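Local coordinates for protein afamin (Homo sapiens, PDB 6FAK) that carries hydrophobic molecules in body fluids, binding vitamin E and keeping lipidated Wnt proteins soluble and active, at residues A31-E36 / V72-I77; S66-N71 / Q99-F104; E81-P84 / N88-H91. All coordinates share one frame; numbering follows the deposited sequence.

Contact 1 of 3, residues A31-E36 / V72-I77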
loop_
_atom_site.group_PDB
_atom_site.type_symbol
_atom_site.label_atom_id
_atom_site.label_comp_id
_atom_site.label_asym_id
_atom_site.label_seq_id
_atom_site.Cartn_x
_atom_site.Cartn_y
_atom_site.Cartn_z
ATOM N N ALA A 31 -18.851 1.015 -5.070
ATOM C CA ALA A 31 -17.832 0.811 -6.117
ATOM C C ALA A 31 -16.712 -0.084 -5.667
ATOM O O ALA A 31 -16.194 -0.878 -6.465
ATOM C CB ALA A 31 -17.293 2.154 -6.617
ATOM N N GLN A 32 -16.321 0.018 -4.388
ATOM C CA GLN A 32 -15.258 -0.865 -3.861
ATOM C C GLN A 32 -15.742 -2.310 -3.652
ATOM O O GLN A 32 -15.010 -3.234 -3.962
ATOM C CB GLN A 32 -14.674 -0.326 -2.541
ATOM C CG GLN A 32 -13.969 1.006 -2.699
ATOM C CD GLN A 32 -13.247 1.436 -1.439
ATOM O OE1 GLN A 32 -13.827 1.377 -0.337
ATOM N NE2 GLN A 32 -11.998 1.927 -1.604
ATOM N N TYR A 33 -16.936 -2.484 -3.073
ATOM C CA TYR A 33 -17.492 -3.794 -2.862
ATOM C C TYR A 33 -17.890 -4.533 -4.145
ATOM O O TYR A 33 -17.744 -5.757 -4.239
ATOM C CB TYR A 33 -18.670 -3.717 -1.879
ATOM C CG TYR A 33 -18.219 -3.654 -0.411
ATOM C CD1 TYR A 33 -17.375 -4.629 0.133
ATOM C CD2 TYR A 33 -18.679 -2.675 0.430
ATOM C CE1 TYR A 33 -16.999 -4.594 1.468
ATOM C CE2 TYR A 33 -18.298 -2.620 1.772
ATOM C CZ TYR A 33 -17.472 -3.580 2.270
ATOM O OH TYR A 33 -17.114 -3.532 3.600
ATOM N N VAL A 34 -18.418 -3.795 -5.117
ATOM C CA VAL A 34 -19.006 -4.383 -6.341
ATOM C C VAL A 34 -18.398 -3.606 -7.498
ATOM O O VAL A 34 -18.968 -2.624 -8.030
ATOM C CB VAL A 34 -20.560 -4.329 -6.355
ATOM C CG1 VAL A 34 -21.089 -5.163 -7.515
ATOM C CG2 VAL A 34 -21.169 -4.857 -5.056
ATOM N N GLN A 35 -17.180 -3.994 -7.811
ATOM C CA GLN A 35 -16.353 -3.229 -8.719
ATOM C C GLN A 35 -16.839 -3.321 -10.175
ATOM O O GLN A 35 -16.405 -2.535 -10.999
ATOM C CB GLN A 35 -14.893 -3.722 -8.622
ATOM C CG GLN A 35 -14.234 -3.376 -7.293
ATOM C CD GLN A 35 -13.079 -4.256 -7.042
ATOM O OE1 GLN A 35 -13.267 -5.330 -6.514
ATOM N NE2 GLN A 35 -11.879 -3.846 -7.484
ATOM N N GLU A 36 -17.693 -4.301 -10.461
ATOM C CA GLU A 36 -18.350 -4.463 -11.783
ATOM C C GLU A 36 -19.600 -3.614 -11.935
ATOM O O GLU A 36 -20.096 -3.459 -13.068
ATOM C CB GLU A 36 -18.750 -5.939 -12.050
ATOM C CG GLU A 36 -17.640 -6.948 -11.836
ATOM C CD GLU A 36 -17.413 -7.368 -10.331
ATOM O OE1 GLU A 36 -18.067 -6.789 -9.395
ATOM O OE2 GLU A 36 -16.562 -8.289 -10.092
ATOM N N VAL A 72 -26.407 -1.928 6.998
ATOM C CA VAL A 72 -27.439 -1.164 6.272
ATOM C C VAL A 72 -27.152 -1.098 4.776
ATOM O O VAL A 72 -28.000 -1.440 3.975
ATOM C CB VAL A 72 -27.624 0.280 6.831
ATOM C CG1 VAL A 72 -28.658 1.048 6.011
ATOM C CG2 VAL A 72 -28.077 0.226 8.310
ATOM N N LEU A 73 -25.939 -0.672 4.418
ATOM C CA LEU A 73 -25.504 -0.560 3.011
ATOM C C LEU A 73 -25.607 -1.868 2.272
ATOM O O LEU A 73 -26.111 -1.916 1.145
ATOM C CB LEU A 73 -24.056 -0.112 2.969
ATOM C CG LEU A 73 -23.460 0.074 1.556
ATOM C CD1 LEU A 73 -23.600 1.551 1.177
ATOM C CD2 LEU A 73 -22.019 -0.421 1.555
ATOM N N GLN A 74 -25.133 -2.942 2.900
ATOM C CA GLN A 74 -25.114 -4.262 2.271
ATOM C C GLN A 74 -26.532 -4.819 2.119
ATOM O O GLN A 74 -26.842 -5.482 1.122
ATOM C CB GLN A 74 -24.171 -5.221 3.025
ATOM C CG GLN A 74 -22.707 -4.802 2.804
ATOM C CD GLN A 74 -21.668 -5.533 3.634
ATOM O OE1 GLN A 74 -21.984 -6.501 4.360
ATOM N NE2 GLN A 74 -20.377 -5.140 3.436
ATOM N N GLU A 75 -27.410 -4.522 3.087
ATOM C CA GLU A 75 -28.824 -4.862 2.926
ATOM C C GLU A 75 -29.417 -4.195 1.690
ATOM O O GLU A 75 -30.083 -4.858 0.881
ATOM C CB GLU A 75 -29.609 -4.462 4.181
ATOM C CG GLU A 75 -31.095 -4.700 4.062
ATOM C CD GLU A 75 -31.484 -6.176 4.154
ATOM O OE1 GLU A 75 -30.612 -7.038 4.498
ATOM O OE2 GLU A 75 -32.693 -6.461 3.915
ATOM N N LYS A 76 -29.149 -2.888 1.514
ATOM C CA LYS A 76 -29.695 -2.161 0.366
ATOM C C LYS A 76 -29.136 -2.623 -0.969
ATOM O O LYS A 76 -29.834 -2.623 -1.967
ATOM C CB LYS A 76 -29.440 -0.660 0.491
ATOM C CG LYS A 76 -30.088 0.028 1.694
ATOM C CD LYS A 76 -31.568 -0.306 1.834
ATOM C CE LYS A 76 -32.268 0.495 2.940
ATOM N NZ LYS A 76 -33.734 0.191 2.923
ATOM N N ILE A 77 -27.855 -2.939 -1.016
ATOM C CA ILE A 77 -27.254 -3.504 -2.230
ATOM C C ILE A 77 -27.894 -4.864 -2.569
ATOM O O ILE A 77 -28.259 -5.113 -3.720
ATOM C CB ILE A 77 -25.722 -3.675 -2.049
ATOM C CG1 ILE A 77 -25.043 -2.310 -2.086
ATOM C CG2 ILE A 77 -25.113 -4.590 -3.105
ATOM C CD1 ILE A 77 -23.603 -2.357 -1.628
HETATM O O HOH W 1 -17.994 -6.005 4.968
#

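Contact 2 of 3, residues S66-N71 / Q99-F104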
loop_
_atom_site.group_PDB
_atom_site.type_symbol
_atom_site.label_atom_id
_atom_site.label_comp_id
_atom_site.label_asym_id
_atom_site.label_seq_id
_atom_site.Cartn_x
_atom_site.Cartn_y
_atom_site.Cartn_z
ATOM N N SER A 66 -29.725 2.363 14.571
ATOM C CA SER A 66 -28.552 2.041 15.405
ATOM C C SER A 66 -27.782 0.783 14.925
ATOM O O SER A 66 -26.834 0.353 15.598
ATOM C CB SER A 66 -28.972 1.911 16.888
ATOM O OG SER A 66 -28.208 2.775 17.734
ATOM N N LYS A 67 -28.154 0.227 13.762
ATOM C CA LYS A 67 -27.425 -0.902 13.137
ATOM C C LYS A 67 -26.011 -0.492 12.696
ATOM O O LYS A 67 -25.723 0.691 12.545
ATOM C CB LYS A 67 -28.188 -1.470 11.929
ATOM C CG LYS A 67 -29.372 -2.369 12.275
ATOM C CD LYS A 67 -30.144 -2.773 11.019
ATOM C CE LYS A 67 -30.828 -4.132 11.116
ATOM N NZ LYS A 67 -31.387 -4.469 12.450
ATOM N N LEU A 68 -25.137 -1.480 12.501
ATOM C CA LEU A 68 -23.818 -1.234 11.921
ATOM C C LEU A 68 -24.023 -0.623 10.505
ATOM O O LEU A 68 -24.975 -1.006 9.787
ATOM C CB LEU A 68 -23.018 -2.526 11.873
ATOM C CG LEU A 68 -21.510 -2.472 11.587
ATOM C CD1 LEU A 68 -20.672 -1.890 12.735
ATOM C CD2 LEU A 68 -21.034 -3.884 11.266
ATOM N N PRO A 69 -23.198 0.388 10.131
ATOM C CA PRO A 69 -23.457 1.086 8.847
ATOM C C PRO A 69 -23.373 0.161 7.648
ATOM O O PRO A 69 -24.188 0.214 6.760
ATOM C CB PRO A 69 -22.351 2.153 8.784
ATOM C CG PRO A 69 -21.844 2.283 10.190
ATOM C CD PRO A 69 -21.998 0.921 10.808
ATOM N N ASN A 70 -22.381 -0.699 7.670
ATOM C CA ASN A 70 -22.179 -1.678 6.626
ATOM C C ASN A 70 -23.356 -2.633 6.475
ATOM O O ASN A 70 -23.720 -2.978 5.358
ATOM C CB ASN A 70 -20.916 -2.520 6.890
ATOM C CG ASN A 70 -19.944 -2.418 5.782
ATOM O OD1 ASN A 70 -20.166 -1.617 4.845
ATOM N ND2 ASN A 70 -18.843 -3.188 5.864
ATOM N N ASN A 71 -23.933 -3.053 7.602
ATOM C CA ASN A 71 -25.112 -3.921 7.555
ATOM C C ASN A 71 -26.274 -3.240 6.839
ATOM O O ASN A 71 -26.978 -3.901 6.063
ATOM C CB ASN A 71 -25.507 -4.477 8.947
ATOM C CG ASN A 71 -24.578 -5.613 9.416
ATOM O OD1 ASN A 71 -23.932 -6.291 8.593
ATOM N ND2 ASN A 71 -24.516 -5.838 10.750
ATOM N N GLN A 99 -21.270 -12.842 8.721
ATOM C CA GLN A 99 -20.916 -13.723 7.597
ATOM C C GLN A 99 -21.076 -12.992 6.238
ATOM O O GLN A 99 -20.223 -13.129 5.352
ATOM C CB GLN A 99 -21.722 -15.021 7.646
ATOM C CG GLN A 99 -21.477 -15.785 8.958
ATOM C CD GLN A 99 -22.060 -17.190 8.966
ATOM O OE1 GLN A 99 -23.086 -17.472 8.331
ATOM N NE2 GLN A 99 -21.420 -18.078 9.724
ATOM N N ARG A 100 -22.102 -12.144 6.142
ATOM C CA ARG A 100 -22.319 -11.353 4.945
ATOM C C ARG A 100 -21.213 -10.293 4.810
ATOM O O ARG A 100 -20.724 -10.077 3.713
ATOM C CB ARG A 100 -23.711 -10.700 4.938
ATOM C CG ARG A 100 -23.966 -9.790 3.759
ATOM C CD ARG A 100 -25.317 -9.086 3.833
ATOM N NE ARG A 100 -26.430 -9.963 3.431
ATOM C CZ ARG A 100 -27.719 -9.603 3.397
ATOM N NH1 ARG A 100 -28.650 -10.483 3.008
ATOM N NH2 ARG A 100 -28.080 -8.354 3.686
ATOM N N ARG A 101 -20.875 -9.624 5.902
ATOM C CA ARG A 101 -19.772 -8.638 5.919
ATOM C C ARG A 101 -18.425 -9.220 5.465
ATOM O O ARG A 101 -17.680 -8.595 4.699
ATOM C CB ARG A 101 -19.653 -7.999 7.291
ATOM C CG ARG A 101 -20.780 -7.036 7.615
ATOM C CD ARG A 101 -20.890 -6.763 9.122
ATOM N NE ARG A 101 -19.623 -6.331 9.663
ATOM C CZ ARG A 101 -19.181 -6.544 10.907
ATOM N NH1 ARG A 101 -17.989 -6.100 11.265
ATOM N NH2 ARG A 101 -19.938 -7.193 11.802
ATOM N N LEU A 102 -18.173 -10.443 5.892
ATOM C CA LEU A 102 -16.965 -11.140 5.568
ATOM C C LEU A 102 -16.949 -11.521 4.079
ATOM O O LEU A 102 -15.970 -11.268 3.387
ATOM C CB LEU A 102 -16.805 -12.398 6.479
ATOM C CG LEU A 102 -15.533 -13.241 6.292
ATOM C CD1 LEU A 102 -14.290 -12.438 6.595
ATOM C CD2 LEU A 102 -15.548 -14.477 7.202
ATOM N N CYS A 103 -18.063 -12.078 3.607
ATOM C CA CYS A 103 -18.211 -12.408 2.210
ATOM C C CYS A 103 -18.003 -11.180 1.321
ATOM O O CYS A 103 -17.313 -11.289 0.318
ATOM C CB CYS A 103 -19.603 -13.034 1.960
ATOM S SG CYS A 103 -19.833 -13.695 0.323
ATOM N N PHE A 104 -18.575 -10.041 1.690
ATOM C CA PHE A 104 -18.425 -8.786 0.929
ATOM C C PHE A 104 -16.945 -8.317 0.848
ATOM O O PHE A 104 -16.460 -7.901 -0.213
ATOM C CB PHE A 104 -19.337 -7.679 1.471
ATOM C CG PHE A 104 -20.641 -7.583 0.747
ATOM C CD1 PHE A 104 -20.687 -7.106 -0.561
ATOM C CD2 PHE A 104 -21.812 -8.034 1.317
ATOM C CE1 PHE A 104 -21.905 -7.028 -1.243
ATOM C CE2 PHE A 104 -23.036 -7.955 0.644
ATOM C CZ PHE A 104 -23.090 -7.442 -0.631
HETATM O O HOH W 2 -26.752 -6.511 5.686
HETATM O O HOH W 3 -22.779 -8.013 12.154
#

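Contact 3 of 3, residues E81-P84 / N88-H91. With NAG (2-acetamido-2-deoxy-beta-D-glucopyranose), chain C.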
loop_
_atom_site.group_PDB
_atom_site.type_symbol
_atom_site.label_atom_id
_atom_site.label_comp_id
_atom_site.label_asym_id
_atom_site.label_seq_id
_atom_site.Cartn_x
_atom_site.Cartn_y
_atom_site.Cartn_z
ATOM N N GLU A 81 -32.951 -5.607 -7.406
ATOM C CA GLU A 81 -33.442 -6.797 -8.109
ATOM C C GLU A 81 -32.488 -7.239 -9.176
ATOM O O GLU A 81 -32.041 -6.437 -9.996
ATOM C CB GLU A 81 -34.881 -6.605 -8.646
ATOM C CG GLU A 81 -35.098 -5.606 -9.762
ATOM C CD GLU A 81 -36.567 -5.517 -10.167
ATOM O OE1 GLU A 81 -37.425 -5.159 -9.318
ATOM O OE2 GLU A 81 -36.860 -5.811 -11.335
ATOM N N GLY A 82 -32.085 -8.506 -9.096
ATOM C CA GLY A 82 -31.165 -9.095 -10.080
ATOM C C GLY A 82 -29.693 -8.711 -9.993
ATOM O O GLY A 82 -28.863 -9.293 -10.709
ATOM N N LEU A 83 -29.355 -7.783 -9.093
ATOM C CA LEU A 83 -27.980 -7.259 -8.989
ATOM C C LEU A 83 -26.985 -8.275 -8.417
ATOM O O LEU A 83 -25.896 -8.437 -8.986
ATOM C CB LEU A 83 -27.998 -5.950 -8.200
ATOM C CG LEU A 83 -26.697 -5.142 -8.156
ATOM C CD1 LEU A 83 -26.581 -4.216 -9.358
ATOM C CD2 LEU A 83 -26.643 -4.339 -6.877
ATOM N N PRO A 84 -27.337 -8.989 -7.320
ATOM C CA PRO A 84 -26.376 -9.997 -6.800
ATOM C C PRO A 84 -26.050 -11.070 -7.837
ATOM O O PRO A 84 -24.888 -11.450 -8.027
ATOM C CB PRO A 84 -27.102 -10.589 -5.595
ATOM C CG PRO A 84 -27.966 -9.483 -5.140
ATOM C CD PRO A 84 -28.476 -8.855 -6.397
ATOM N N ASN A 88 -22.432 -11.588 -9.649
ATOM C CA ASN A 88 -21.871 -12.784 -9.026
ATOM C C ASN A 88 -21.538 -12.554 -7.538
ATOM O O ASN A 88 -20.451 -12.891 -7.057
ATOM C CB ASN A 88 -20.665 -13.294 -9.859
ATOM C CG ASN A 88 -20.317 -14.763 -9.564
ATOM O OD1 ASN A 88 -19.851 -15.057 -8.463
ATOM N ND2 ASN A 88 -20.518 -15.697 -10.509
ATOM N N PHE A 89 -22.456 -11.937 -6.806
ATOM C CA PHE A 89 -22.258 -11.865 -5.330
ATOM C C PHE A 89 -23.485 -12.364 -4.560
ATOM O O PHE A 89 -23.624 -12.101 -3.336
ATOM C CB PHE A 89 -21.743 -10.467 -4.877
ATOM C CG PHE A 89 -22.711 -9.340 -5.058
ATOM C CD1 PHE A 89 -23.652 -9.026 -4.057
ATOM C CD2 PHE A 89 -22.713 -8.585 -6.205
ATOM C CE1 PHE A 89 -24.563 -7.976 -4.213
ATOM C CE2 PHE A 89 -23.609 -7.524 -6.384
ATOM C CZ PHE A 89 -24.559 -7.220 -5.375
ATOM N N SER A 90 -24.325 -13.175 -5.226
ATOM C CA SER A 90 -25.516 -13.747 -4.577
ATOM C C SER A 90 -25.171 -14.575 -3.353
ATOM O O SER A 90 -25.949 -14.629 -2.401
ATOM C CB SER A 90 -26.340 -14.612 -5.570
ATOM O OG SER A 90 -25.610 -15.772 -5.881
ATOM N N HIS A 91 -24.029 -15.269 -3.400
ATOM C CA HIS A 91 -23.553 -16.032 -2.254
ATOM C C HIS A 91 -23.340 -15.142 -0.986
ATOM O O HIS A 91 -23.574 -15.588 0.148
ATOM C CB HIS A 91 -22.289 -16.819 -2.622
ATOM C CG HIS A 91 -21.115 -15.967 -2.994
ATOM N ND1 HIS A 91 -21.047 -15.251 -4.176
ATOM C CD2 HIS A 91 -19.952 -15.721 -2.339
ATOM C CE1 HIS A 91 -19.891 -14.606 -4.230
ATOM N NE2 HIS A 91 -19.209 -14.873 -3.129
HETATM C C1 NAG C . -21.010 -15.887 -11.883
HETATM C C2 NAG C . -20.015 -16.893 -12.486
HETATM C C3 NAG C . -20.565 -17.591 -13.729
HETATM C C4 NAG C . -21.968 -18.110 -13.466
HETATM C C5 NAG C . -22.851 -16.970 -12.978
HETATM C C6 NAG C . -24.294 -17.428 -12.772
HETATM C C7 NAG C . -17.731 -16.227 -11.952
HETATM C C8 NAG C . -16.510 -15.482 -12.402
HETATM N N2 NAG C . -18.765 -16.218 -12.798
HETATM O O3 NAG C . -19.711 -18.687 -14.084
HETATM O O4 NAG C . -22.514 -18.696 -14.654
HETATM O O5 NAG C . -22.319 -16.467 -11.748
HETATM O O6 NAG C . -24.331 -18.580 -11.919
HETATM O O7 NAG C . -17.772 -16.805 -10.877
#

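Contact 1 of 3, residues A31-E36 / V72-I77
The amide of Gln74 stands almost upright on the phenol ring of Tyr33, the closest approach between 31-36 and 72-77. Gln74 NE2 lies 3.5 Å from Tyr33 CZ, over one face but shifted toward the rim, with the amide and ring planes 85° apart. Beyond CG the glutamine chain is fully extended (chi2 172°), which carries its amide out to the ring. No direct hydrogen bond joins the segments; instead one water fastens the two polar ends together, donating to Tyr33 OH and accepting from Gln74 NE2, both at 3.0 Å. The other half of the contact is looser and wholly apolar. Leu73 CD2 comes no nearer than 4.2 Å to Tyr33 CD2, meeting the ring at a slant. Val34, the first residue to leave the helix, brings CG2 to 4.4 Å from Ile77 CG2. Leu45 of helix 39-58 extends this apolar side by packing on Leu73 and Ile77. The buried Tyr33 hydroxyl also bonds to Asn70 ND2 and to the backbone oxygen of Glu250. Tyr33 is thus gripped by packing on its ring and by polar partners at its hydroxyl, one of them in the second albumin repeat.

Contact 2 of 3, residues S66-N71 / Q99-F104
Leu68 sets its CD2 methyl over the face of the Arg101 guanidinium, above its centre, at the point where helix 69-78 begins beside helix 97-106 in the all-helical first albumin repeat. Leu68 occupies the N-cap position, and its CD2 is 3.2 Å from Arg101 NE, a close contact. The arginine chain makes this possible by bending at chi3 (53°), which turns the end group under the leucine. Asn71 comes in from another direction, its OD1 resting 3.1 Å from Arg101 CD, with the amide and guanidinium planes 74° apart. That is packing against the aliphatic part of the arginine; the polar link runs through a water in the guanidinium plane, which accepts from both Arg101 NH2 and Asn71 ND2. Arg101 NH1 forms a salt bridge with Glu250 of the second albumin repeat, whose other carboxylate oxygen takes a hydrogen bond from Asn70. With an alanine here the Leu68 methyl would lose the flat group beneath it, and Glu250 would probably be left without this charge partner. Arg100 heads off in a different direction, toward Glu75, with which its end group forms a salt bridge. A second water accepts from Arg100 NH2 at 3.0 Å and donates to Asn71 O at 2.6 Å.

Contact 3 of 3, residues E81-P84 / N88-H91
The backbone turns back on itself as Phe89 N donates to Pro84 O over 2.8 Å, an N-H...O angle of 158°, with the donor tilted 19° from the carbonyl plane. This is the 6→1 hydrogen bond of a Schellman motif, closing the short helix 83-86, and Asn88 takes the left-handed conformation (positive phi) expected at the C' position. Phe89 in turn is the N-cap residue of helix 90-93, and hence the end of one short helix and the start of the next share one tight corner of the first albumin repeat.

The side chain of Phe89 folds back over that corner. Its CG is wedged between the backbone N and the carbonyl carbon (chi1 67°), an uncommon choice that swings the ring across the proline. There the Pro84 CA makes a CH-pi contact, 3.6 Å from the Phe89 ring centroid and nearly on the ring normal. Pro84 CG adds a touch at the ring atom Phe89 CE1, 3.8 Å away. Leu83 comes instead to the edge in the ring plane, where its CD2 is 3.9 Å from Phe89 CZ. Further along, Pro84 CB packs 3.7 Å from Ser90 CA, so the first turn of helix 90-93 lies against the proline ring. Ile77 of helix 69-78 and Val34, just past helix 22-33, also touch Phe89.

Asn88 points the other way, its CB leading away from 81-84. Asn88, Phe89 and Ser90 spell the Asn-X-Ser sequon of N-glycosylation, and the amide carries the expected sugar: Asn88 ND2 is covalently bonded to C1 of the N-acetylglucosamine at 1.5 Å.

Contacts 1 and 2 share helix 69-78 and have centres about 10 Å apart; between them Gln74 NE2 packs 3.4 Å from Phe104 CB. Contact 3, nested in the loop that contact 2 closes, is about 10 Å from contact 1 and 16 Å from contact 2, centre to centre. Phe89 joins all three: its CZ is 3.5 Å from Ile77 CG2, and its CD1 is 3.8 Å from Phe104 CZ. Contacts 1 and 2 both reach Glu250, which falls within residues 194-298, the region of the hydrophobic pocket, though this alone implies no contact with a ligand. The side chain of Val34 is about 12 Å from a bound N-acetylglucosamine.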